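Local coordinates for type IV pilus assembly protein PilF (Thermus thermophilus HB8, PDB 5OIU), which probably hydrolyses ATP as a six-subunit AAA+ motor that powers the assembly of type IV pili, at residues 64-67 with 71-74; 96-101 with 105-110; 250-255 with 267-272; 333-336 with 340-343. All blocks are in the same frame, centred on the assembly; numbering follows the deposited sequence.

Interaction 1 (64-67 with 71-74)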
loop_
_atom_site.group_PDB
_atom_site.type_symbol
_atom_site.label_atom_id
_atom_site.label_comp_id
_atom_site.label_asym_id
_atom_site.label_seq_id
_atom_site.Cartn_x
_atom_site.Cartn_y
_atom_site.Cartn_z
ATOM N N VAL C 64 -1.973 -35.738 24.125
ATOM C CA VAL C 64 -1.563 -35.713 22.732
ATOM C C VAL C 64 -1.220 -34.289 22.294
ATOM O O VAL C 64 -0.253 -34.066 21.550
ATOM C CB VAL C 64 -2.686 -36.348 21.898
ATOM C CG1 VAL C 64 -2.496 -36.076 20.466
ATOM C CG2 VAL C 64 -2.713 -37.830 22.157
ATOM N N LYS C 65 -1.984 -33.299 22.776
ATOM C CA LYS C 65 -1.713 -31.907 22.428
ATOM C C LYS C 65 -0.394 -31.444 23.019
ATOM O O LYS C 65 0.411 -30.807 22.328
ATOM C CB LYS C 65 -2.846 -30.994 22.901
ATOM C CG LYS C 65 -3.877 -30.699 21.849
ATOM C CD LYS C 65 -4.857 -29.677 22.337
ATOM C CE LYS C 65 -6.095 -29.655 21.474
ATOM N NZ LYS C 65 -6.877 -28.421 21.747
ATOM N N ILE C 66 -0.156 -31.746 24.301
ATOM C CA ILE C 66 1.098 -31.340 24.926
ATOM C C ILE C 66 2.275 -32.000 24.226
ATOM O O ILE C 66 3.325 -31.379 24.034
ATOM C CB ILE C 66 1.087 -31.658 26.431
ATOM C CG1 ILE C 66 0.294 -30.603 27.182
ATOM C CG2 ILE C 66 2.499 -31.663 26.984
ATOM C CD1 ILE C 66 -0.221 -31.102 28.487
ATOM N N MET C 67 2.112 -33.266 23.823
ATOM C CA MET C 67 3.172 -33.958 23.096
ATOM C C MET C 67 3.524 -33.246 21.799
ATOM O O MET C 67 4.686 -33.257 21.377
ATOM C CB MET C 67 2.757 -35.397 22.792
ATOM C CG MET C 67 3.065 -36.397 23.895
ATOM S SD MET C 67 2.215 -37.971 23.651
ATOM C CE MET C 67 3.221 -38.666 22.363
ATOM N N ASN C 71 -2.033 -25.919 21.627
ATOM C CA ASN C 71 -2.690 -25.191 22.702
ATOM C C ASN C 71 -3.867 -26.015 23.211
ATOM O O ASN C 71 -4.791 -26.327 22.451
ATOM C CB ASN C 71 -3.135 -23.807 22.223
ATOM C CG ASN C 71 -4.013 -23.084 23.234
ATOM O OD1 ASN C 71 -4.043 -23.424 24.421
ATOM N ND2 ASN C 71 -4.737 -22.079 22.763
ATOM N N ILE C 72 -3.819 -26.374 24.496
ATOM C CA ILE C 72 -4.912 -27.109 25.132
ATOM C C ILE C 72 -6.185 -26.278 25.172
ATOM O O ILE C 72 -7.295 -26.822 25.122
ATOM C CB ILE C 72 -4.494 -27.533 26.554
ATOM C CG1 ILE C 72 -3.398 -28.596 26.506
ATOM C CG2 ILE C 72 -5.717 -27.991 27.390
ATOM C CD1 ILE C 72 -2.779 -28.798 27.832
ATOM N N ALA C 73 -6.052 -24.957 25.281
ATOM C CA ALA C 73 -7.216 -24.104 25.491
ATOM C C ALA C 73 -8.052 -23.939 24.228
ATOM O O ALA C 73 -9.274 -23.775 24.322
ATOM C CB ALA C 73 -6.771 -22.738 26.014
ATOM N N GLU C 74 -7.419 -23.988 23.052
ATOM C CA GLU C 74 -8.109 -23.844 21.773
ATOM C C GLU C 74 -8.721 -25.179 21.359
ATOM O O GLU C 74 -8.006 -26.144 21.059
ATOM C CB GLU C 74 -7.146 -23.341 20.702
ATOM C CG GLU C 74 -7.750 -23.334 19.310
ATOM C CD GLU C 74 -8.900 -22.346 19.193
ATOM O OE1 GLU C 74 -8.622 -21.133 19.125
ATOM O OE2 GLU C 74 -10.076 -22.774 19.183
#

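Interaction 2 (96-101 with 105-110)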
loop_
_atom_site.group_PDB
_atom_site.type_symbol
_atom_site.label_atom_id
_atom_site.label_comp_id
_atom_site.label_asym_id
_atom_site.label_seq_id
_atom_site.Cartn_x
_atom_site.Cartn_y
_atom_site.Cartn_z
ATOM N N LEU C 96 0.968 -34.969 14.027
ATOM C CA LEU C 96 -0.245 -34.871 14.825
ATOM C C LEU C 96 -1.198 -33.834 14.234
ATOM O O LEU C 96 -0.768 -32.777 13.762
ATOM C CB LEU C 96 0.094 -34.511 16.273
ATOM C CG LEU C 96 -1.122 -34.134 17.135
ATOM C CD1 LEU C 96 -2.146 -35.249 17.185
ATOM C CD2 LEU C 96 -0.706 -33.742 18.531
ATOM N N SER C 97 -2.497 -34.146 14.249
ATOM C CA SER C 97 -3.526 -33.243 13.752
ATOM C C SER C 97 -4.756 -33.359 14.634
ATOM O O SER C 97 -5.240 -34.469 14.860
ATOM C CB SER C 97 -3.887 -33.568 12.303
ATOM O OG SER C 97 -5.229 -33.226 12.014
ATOM N N THR C 98 -5.249 -32.229 15.152
ATOM C CA THR C 98 -6.475 -32.219 15.937
ATOM C C THR C 98 -7.534 -31.409 15.210
ATOM O O THR C 98 -7.260 -30.315 14.709
ATOM C CB THR C 98 -6.282 -31.648 17.353
ATOM O OG1 THR C 98 -5.966 -30.254 17.283
ATOM C CG2 THR C 98 -5.194 -32.402 18.102
ATOM N N LEU C 99 -8.750 -31.948 15.172
ATOM C CA LEU C 99 -9.807 -31.370 14.404
ATOM C C LEU C 99 -11.076 -31.371 15.243
ATOM O O LEU C 99 -11.471 -32.431 15.764
ATOM C CB LEU C 99 -10.010 -32.158 13.115
ATOM C CG LEU C 99 -11.184 -31.765 12.220
ATOM C CD1 LEU C 99 -10.751 -30.702 11.223
ATOM C CD2 LEU C 99 -11.721 -32.997 11.496
ATOM N N PRO C 100 -11.730 -30.220 15.395
ATOM C CA PRO C 100 -13.043 -30.196 16.055
ATOM C C PRO C 100 -14.058 -31.011 15.268
ATOM O O PRO C 100 -14.102 -30.954 14.037
ATOM C CB PRO C 100 -13.427 -28.707 16.050
ATOM C CG PRO C 100 -12.261 -27.961 15.480
ATOM C CD PRO C 100 -11.370 -28.928 14.784
ATOM N N THR C 101 -14.884 -31.767 15.990
ATOM C CA THR C 101 -16.021 -32.471 15.423
ATOM C C THR C 101 -17.237 -32.218 16.292
ATOM O O THR C 101 -17.186 -31.504 17.300
ATOM C CB THR C 101 -15.797 -33.986 15.305
ATOM O OG1 THR C 101 -15.872 -34.580 16.610
ATOM C CG2 THR C 101 -14.454 -34.287 14.673
ATOM N N GLU C 105 -12.935 -33.236 19.998
ATOM C CA GLU C 105 -11.779 -33.149 19.115
ATOM C C GLU C 105 -11.303 -34.534 18.699
ATOM O O GLU C 105 -11.113 -35.421 19.538
ATOM C CB GLU C 105 -10.641 -32.387 19.783
ATOM C CG GLU C 105 -11.005 -30.952 20.069
ATOM C CD GLU C 105 -9.849 -30.193 20.660
ATOM O OE1 GLU C 105 -9.702 -30.227 21.904
ATOM O OE2 GLU C 105 -9.076 -29.594 19.874
ATOM N N LYS C 106 -11.112 -34.708 17.399
ATOM C CA LYS C 106 -10.545 -35.923 16.852
ATOM C C LYS C 106 -9.065 -35.689 16.631
ATOM O O LYS C 106 -8.657 -34.623 16.169
ATOM C CB LYS C 106 -11.219 -36.323 15.539
ATOM C CG LYS C 106 -10.469 -37.426 14.827
ATOM C CD LYS C 106 -11.160 -37.955 13.589
ATOM C CE LYS C 106 -10.327 -39.099 13.013
ATOM N NZ LYS C 106 -10.919 -39.765 11.848
ATOM N N ALA C 107 -8.253 -36.665 16.992
ATOM C CA ALA C 107 -6.819 -36.545 16.807
ATOM C C ALA C 107 -6.370 -37.627 15.840
ATOM O O ALA C 107 -6.765 -38.789 15.979
ATOM C CB ALA C 107 -6.091 -36.654 18.142
ATOM N N VAL C 108 -5.583 -37.246 14.837
ATOM C CA VAL C 108 -4.951 -38.210 13.946
ATOM C C VAL C 108 -3.449 -38.076 14.129
ATOM O O VAL C 108 -2.914 -36.958 14.153
ATOM C CB VAL C 108 -5.352 -38.012 12.470
ATOM C CG1 VAL C 108 -4.523 -38.928 11.572
ATOM C CG2 VAL C 108 -6.839 -38.314 12.253
ATOM N N MET C 109 -2.774 -39.206 14.293
ATOM C CA MET C 109 -1.322 -39.226 14.349
ATOM C C MET C 109 -0.808 -40.140 13.244
ATOM O O MET C 109 -0.998 -41.360 13.307
ATOM C CB MET C 109 -0.845 -39.675 15.727
ATOM C CG MET C 109 -0.884 -38.568 16.766
ATOM S SD MET C 109 -0.442 -39.088 18.432
ATOM C CE MET C 109 -1.580 -40.456 18.687
ATOM N N ARG C 110 -0.183 -39.555 12.220
ATOM C CA ARG C 110 0.445 -40.364 11.189
ATOM C C ARG C 110 1.852 -40.729 11.624
ATOM O O ARG C 110 2.633 -39.863 12.030
ATOM C CB ARG C 110 0.501 -39.653 9.833
ATOM C CG ARG C 110 1.419 -40.454 8.860
ATOM C CD ARG C 110 1.118 -40.316 7.365
ATOM N NE ARG C 110 -0.227 -40.727 6.992
ATOM C CZ ARG C 110 -0.947 -40.070 6.088
ATOM N NH1 ARG C 110 -0.415 -39.009 5.499
ATOM N NH2 ARG C 110 -2.180 -40.451 5.772
HETATM O O HOH W 1 -7.656 -28.398 17.955
#

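Interaction 3 (250-255 with 267-272)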
loop_
_atom_site.group_PDB
_atom_site.type_symbol
_atom_site.label_atom_id
_atom_site.label_comp_id
_atom_site.label_asym_id
_atom_site.label_seq_id
_atom_site.Cartn_x
_atom_site.Cartn_y
_atom_site.Cartn_z
ATOM N N GLN C 250 7.448 -15.930 -3.214
ATOM C CA GLN C 250 6.713 -15.517 -2.027
ATOM C C GLN C 250 7.638 -15.276 -0.835
ATOM O O GLN C 250 7.347 -14.438 0.025
ATOM C CB GLN C 250 5.660 -16.583 -1.703
ATOM C CG GLN C 250 4.367 -16.071 -1.081
ATOM C CD GLN C 250 3.515 -15.278 -2.053
ATOM O OE1 GLN C 250 3.125 -15.791 -3.111
ATOM N NE2 GLN C 250 3.209 -14.015 -1.697
ATOM N N ALA C 251 8.762 -15.988 -0.768
ATOM C CA ALA C 251 9.668 -15.790 0.359
ATOM C C ALA C 251 10.164 -14.346 0.437
ATOM O O ALA C 251 10.306 -13.793 1.532
ATOM C CB ALA C 251 10.836 -16.764 0.256
ATOM N N ILE C 252 10.438 -13.725 -0.713
ATOM C CA ILE C 252 10.855 -12.325 -0.733
ATOM C C ILE C 252 9.777 -11.452 -0.109
ATOM O O ILE C 252 10.050 -10.610 0.752
ATOM C CB ILE C 252 11.161 -11.877 -2.176
ATOM C CG1 ILE C 252 12.313 -12.675 -2.769
ATOM C CG2 ILE C 252 11.448 -10.384 -2.233
ATOM C CD1 ILE C 252 12.417 -12.540 -4.242
ATOM N N THR C 253 8.533 -11.636 -0.554
ATOM C CA THR C 253 7.423 -10.872 -0.004
ATOM C C THR C 253 7.288 -11.100 1.490
ATOM O O THR C 253 7.030 -10.159 2.247
ATOM C CB THR C 253 6.134 -11.250 -0.723
ATOM O OG1 THR C 253 6.273 -10.919 -2.106
ATOM C CG2 THR C 253 4.957 -10.488 -0.137
ATOM N N ARG C 254 7.494 -12.334 1.938
ATOM C CA ARG C 254 7.304 -12.644 3.349
ATOM C C ARG C 254 8.376 -11.986 4.231
ATOM O O ARG C 254 8.096 -11.597 5.374
ATOM C CB ARG C 254 7.285 -14.153 3.531
ATOM C CG ARG C 254 6.988 -14.548 4.927
ATOM C CD ARG C 254 5.586 -14.107 5.312
ATOM N NE ARG C 254 5.382 -14.080 6.756
ATOM C CZ ARG C 254 5.546 -15.131 7.568
ATOM N NH1 ARG C 254 5.933 -16.330 7.097
ATOM N NH2 ARG C 254 5.324 -14.982 8.872
ATOM N N LEU C 255 9.616 -11.872 3.735
ATOM C CA LEU C 255 10.638 -11.127 4.479
ATOM C C LEU C 255 10.262 -9.657 4.579
ATOM O O LEU C 255 10.433 -9.027 5.634
ATOM C CB LEU C 255 12.016 -11.264 3.815
ATOM C CG LEU C 255 12.825 -12.548 4.021
ATOM C CD1 LEU C 255 14.041 -12.581 3.114
ATOM C CD2 LEU C 255 13.237 -12.660 5.470
ATOM N N ALA C 267 20.230 -6.822 -0.992
ATOM C CA ALA C 267 21.670 -6.934 -0.830
ATOM C C ALA C 267 22.131 -8.302 -0.323
ATOM O O ALA C 267 23.296 -8.652 -0.524
ATOM C CB ALA C 267 22.160 -5.836 0.120
ATOM N N ALA C 268 21.259 -9.080 0.323
ATOM C CA ALA C 268 21.669 -10.253 1.098
ATOM C C ALA C 268 21.163 -11.572 0.538
ATOM O O ALA C 268 21.867 -12.589 0.625
ATOM C CB ALA C 268 21.190 -10.125 2.552
ATOM N N LEU C 269 19.952 -11.578 -0.016
ATOM C CA LEU C 269 19.341 -12.811 -0.479
ATOM C C LEU C 269 20.092 -13.326 -1.691
ATOM O O LEU C 269 20.236 -12.611 -2.682
ATOM C CB LEU C 269 17.877 -12.573 -0.812
ATOM C CG LEU C 269 17.123 -13.819 -1.268
ATOM C CD1 LEU C 269 16.993 -14.760 -0.121
ATOM C CD2 LEU C 269 15.755 -13.436 -1.788
ATOM N N ILE C 270 20.585 -14.562 -1.619
ATOM C CA ILE C 270 21.263 -15.128 -2.771
ATOM C C ILE C 270 20.371 -16.089 -3.529
ATOM O O ILE C 270 20.614 -16.326 -4.721
ATOM C CB ILE C 270 22.586 -15.815 -2.381
ATOM C CG1 ILE C 270 22.381 -16.743 -1.202
ATOM C CG2 ILE C 270 23.620 -14.791 -1.998
ATOM C CD1 ILE C 270 23.665 -17.376 -0.744
ATOM N N GLY C 271 19.347 -16.637 -2.891
ATOM C CA GLY C 271 18.441 -17.531 -3.586
ATOM C C GLY C 271 17.369 -18.050 -2.653
ATOM O O GLY C 271 17.484 -17.958 -1.422
ATOM N N VAL C 272 16.313 -18.589 -3.270
ATOM C CA VAL C 272 15.210 -19.215 -2.550
ATOM C C VAL C 272 14.935 -20.571 -3.175
ATOM O O VAL C 272 14.769 -20.677 -4.396
ATOM C CB VAL C 272 13.933 -18.354 -2.564
ATOM C CG1 VAL C 272 12.870 -18.979 -1.679
ATOM C CG2 VAL C 272 14.241 -16.954 -2.077
#

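Interaction 4 (333-336 with 340-343)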
loop_
_atom_site.group_PDB
_atom_site.type_symbol
_atom_site.label_atom_id
_atom_site.label_comp_id
_atom_site.label_asym_id
_atom_site.label_seq_id
_atom_site.Cartn_x
_atom_site.Cartn_y
_atom_site.Cartn_z
ATOM N N GLU C 333 11.802 -25.815 -6.917
ATOM C CA GLU C 333 11.741 -24.518 -7.568
ATOM C C GLU C 333 12.868 -23.665 -6.997
ATOM O O GLU C 333 12.870 -23.381 -5.791
ATOM C CB GLU C 333 10.387 -23.871 -7.313
ATOM C CG GLU C 333 10.057 -22.741 -8.219
ATOM C CD GLU C 333 8.644 -22.292 -8.018
ATOM O OE1 GLU C 333 8.400 -21.569 -7.022
ATOM O OE2 GLU C 333 7.779 -22.699 -8.832
ATOM N N LEU C 334 13.833 -23.275 -7.848
ATOM C CA LEU C 334 15.063 -22.607 -7.390
ATOM C C LEU C 334 15.165 -21.216 -8.007
ATOM O O LEU C 334 15.538 -21.064 -9.177
ATOM C CB LEU C 334 16.318 -23.423 -7.705
ATOM C CG LEU C 334 17.657 -22.733 -7.360
ATOM C CD1 LEU C 334 17.760 -22.300 -5.908
ATOM C CD2 LEU C 334 18.869 -23.612 -7.725
ATOM N N LEU C 335 14.861 -20.210 -7.193
ATOM C CA LEU C 335 14.955 -18.811 -7.573
ATOM C C LEU C 335 16.351 -18.321 -7.212
ATOM O O LEU C 335 16.653 -18.114 -6.028
ATOM C CB LEU C 335 13.880 -17.994 -6.863
ATOM C CG LEU C 335 13.614 -16.564 -7.337
ATOM C CD1 LEU C 335 12.265 -16.101 -6.846
ATOM C CD2 LEU C 335 14.681 -15.602 -6.856
ATOM N N VAL C 336 17.197 -18.141 -8.234
ATOM C CA VAL C 336 18.547 -17.601 -8.076
ATOM C C VAL C 336 18.501 -16.109 -8.374
ATOM O O VAL C 336 18.060 -15.689 -9.455
ATOM C CB VAL C 336 19.558 -18.321 -8.989
ATOM C CG1 VAL C 336 20.960 -17.784 -8.766
ATOM C CG2 VAL C 336 19.531 -19.808 -8.743
ATOM N N GLU C 340 18.470 -8.288 -12.005
ATOM C CA GLU C 340 17.105 -7.930 -12.365
ATOM C C GLU C 340 16.158 -8.158 -11.195
ATOM O O GLU C 340 15.340 -7.286 -10.867
ATOM C CB GLU C 340 16.665 -8.718 -13.590
ATOM C CG GLU C 340 15.746 -7.921 -14.470
ATOM C CD GLU C 340 15.237 -8.734 -15.630
ATOM O OE1 GLU C 340 15.923 -9.719 -15.996
ATOM O OE2 GLU C 340 14.155 -8.392 -16.161
ATOM N N ILE C 341 16.265 -9.326 -10.545
ATOM C CA ILE C 341 15.449 -9.607 -9.367
ATOM C C ILE C 341 15.761 -8.614 -8.254
ATOM O O ILE C 341 14.853 -8.045 -7.631
ATOM C CB ILE C 341 15.662 -11.056 -8.904
ATOM C CG1 ILE C 341 15.018 -12.014 -9.895
ATOM C CG2 ILE C 341 15.092 -11.250 -7.518
ATOM C CD1 ILE C 341 15.772 -13.311 -10.039
ATOM N N ARG C 342 17.056 -8.398 -7.983
ATOM C CA ARG C 342 17.462 -7.382 -7.014
ATOM C C ARG C 342 16.784 -6.064 -7.329
ATOM O O ARG C 342 16.170 -5.437 -6.460
ATOM C CB ARG C 342 18.990 -7.224 -7.014
ATOM C CG ARG C 342 19.699 -8.134 -6.024
ATOM C CD ARG C 342 21.186 -7.918 -5.987
ATOM N NE ARG C 342 21.913 -9.177 -6.152
ATOM C CZ ARG C 342 22.471 -9.569 -7.296
ATOM N NH1 ARG C 342 22.395 -8.799 -8.371
ATOM N NH2 ARG C 342 23.114 -10.728 -7.367
ATOM N N HIS C 343 16.847 -5.664 -8.598
ATOM C CA HIS C 343 16.163 -4.462 -9.059
ATOM C C HIS C 343 14.652 -4.543 -8.791
ATOM O O HIS C 343 14.033 -3.553 -8.372
ATOM C CB HIS C 343 16.504 -4.269 -10.545
ATOM C CG HIS C 343 15.873 -3.074 -11.184
ATOM N ND1 HIS C 343 15.422 -1.986 -10.464
ATOM C CD2 HIS C 343 15.621 -2.797 -12.486
ATOM C CE1 HIS C 343 14.914 -1.093 -11.295
ATOM N NE2 HIS C 343 15.027 -1.560 -12.527
#

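Interaction 1 (64-67 with 71-74)
Lys-65 NZ is gripped from more than one side. It donates a hydrogen bond of 3.0 Å to Asn-71 O, meeting the oxygen at a C=O...donor angle of 146° and only slightly tilted from the carbonyl plane, while Glu-74 O lies 2.6 Å from Lys-65 NZ. Lys-65 NZ also forms a salt bridge with Glu-105. The lysine chain is extended beyond CG and runs alongside the loop backbone, its CD 3.4 Å from Asn-71 O. The geometry is that of a helix end tied to the turn that follows it: 64-67 closes helix 57-67, whereas residues 71-74 belong to the loop that leads to strand 79-87. Within that loop Asn-71 forms an Asx turn, its OD1 accepting from Ala-73 N at 2.7 Å, with the donor well above the side-chain carbonyl plane. Were Lys-65 an alanine, Asn-71 O would probably lose its ammonium donor and the carboxylate of Glu-105 a positive partner, which is likely to let the loop shift. Beside the polar grip, on an exposed side, two isoleucines cross at a slant. Ile-66 turns CG1 anti to its carbonyl carbon (chi1 -79°), and from there CD1 reaches Ile-72 CD1 at 3.5 Å. Ile-66 CG1 is almost as near, 3.6 Å from the same Ile-72 CD1, which therefore rests against both carbons of that branch.

Interaction 2 (96-101 with 105-110)
Across the strands the flat peptide groups of Leu-99 and Lys-106 exchange two hydrogen bonds: Leu-99 N lies in the carbonyl plane of Lys-106, 2.9 Å from Lys-106 O, whereas Lys-106 N, 2.8 Å from Leu-99 O, is tilted 22° from its plane. Ser-97 and Val-108 form the second hydrogen-bonded pair, with Val-108 N 2.8 Å from Ser-97 O. One face carries Leu-96, Thr-98, Pro-100, Glu-105, Ala-107 and Met-109. There Leu-96 CD1 packs on Met-109 CG at 3.6 Å, the two side chains lying side by side, and helix 57-67 covers this face through Ile-61 and Val-64. A water accepts from Thr-98 OG1 (2.6 Å) and donates to Glu-105 OE2 (2.7 Å), in the carboxylate that Lys-65 holds. Ser-97, Leu-99, Lys-106 and Val-108 occupy the other face, which meets the second subunit: Ser-97 OG hydrogen-bonds to Gln-210 of that subunit. Lys-106 NZ forms a salt bridge with Glu-30 of its own chain. The 155° between strand directions, the regular register and the short turn between strands 90-101 and 104-111 identify a beta hairpin inside an antiparallel sheet, flanked by strands 79-87 and 26-31 and here also part of a subunit interface.

Interaction 3 (250-255 with 267-272)
Apolar contacts account for everything that touches here, in two separate pairs. In the first, Ala-251 CB sits against the end of Val-272, 3.6 Å from Val-272 CG1 and 4.1 Å from Val-272 CG2, so that one methyl meets both branches of the valine. In the second, Ile-252 and Leu-269 cross at about a right angle, with Ile-252 CG1 lying 3.7 Å from Leu-269 CD2. Leu-269 holds CG anti to its backbone N (chi1 -178°), which carries the methyl out toward helix 248-257.

Backbone hydrogen bonds run within the helix and within the sheet. Leu-255 N bonds to Ala-251 O at 3.0 Å, while Gly-271 pairs with Leu-146 of strand 143-148, and Val-272 with Leu-335 of strand 328-336.

Helix 248-257 thus packs on the mixed sheet of the P-loop NTPase-type, ATP-binding domain, over the start of strand 269-281, which lies between strands 143-148 and 328-336. The helix side of the first pair is only a methyl, and the nearest alpha carbons, Ala-251 CA and Val-272 CA, are 7.1 Å apart. With 170 Å² buried in all and purely aliphatic partners, helix and strand are held here by shape and burial rather than by directional bonds.

Interaction 4 (333-336 with 340-343)
A small, buried apolar contact joins the end of a strand to the helix that follows it after a short turn. Strand 328-336 is an outermost strand of the mixed sheet within the chain, and Leu-335 and Val-336 at its end meet Ile-341 in the first turn of helix 339-347. The evidence is concentrated on one methyl. Ile-341 CD1 lies 3.4 Å from Val-336 O and 4.1 Å from Leu-335 CD2, so the tip of the isoleucine touches both a backbone oxygen and a leucine branch. Its CG1 is trans to the carbonyl carbon (chi1 -71°), which sends the longer branch back toward the strand. The side chains of Leu-335 and Ile-341 run antiparallel alongside each other. Their backbones stay well apart, the nearest alpha carbons being Val-336 CA and Ile-341 CA at 8.7 Å, and this gap is bridged by side-chain carbon.

Neighbouring groups set the frame. Leu-335 also touches Ile-354 and Ala-358 of helix 351-360 and Ala-249 of helix 248-257, whereas the CA-CB bond of Val-336 points away from helix 339-347, and its side chain meets Arg-133 and Val-137 of helix 128-138. In the turn, Asp-338 OD1 accepts a hydrogen bond from Ile-341 N and so helps to hold the backbone from which the isoleucine projects.

With only 98 Å² buried between the segments and one methyl carrying the contact, the junction rests on non-directional apolar packing; the bond from Asp-338 is a polar tie in the turn.

In the fold
From the N terminus the four contacts follow in series; none nests in or crosses another. Interaction 1 closes the loop after helix 57-67, and interaction 2 closes the hairpin of strands 90-101 and 104-111. These two touch, Lys-65 to Glu-105, which ties helix 57-67 and its loop to the antiparallel sheet. Farther on, interaction 3 closes a longer excursion through helix 262-268, and interaction 4 a short turn from strand to helix. Their centres are 8 Å apart, and neighbouring strands 269-281 and 328-336 unite them in the mixed sheet. Interactions 2 and 3 lie about 34 Å apart, centre to centre, on opposite sides of the chain's centre.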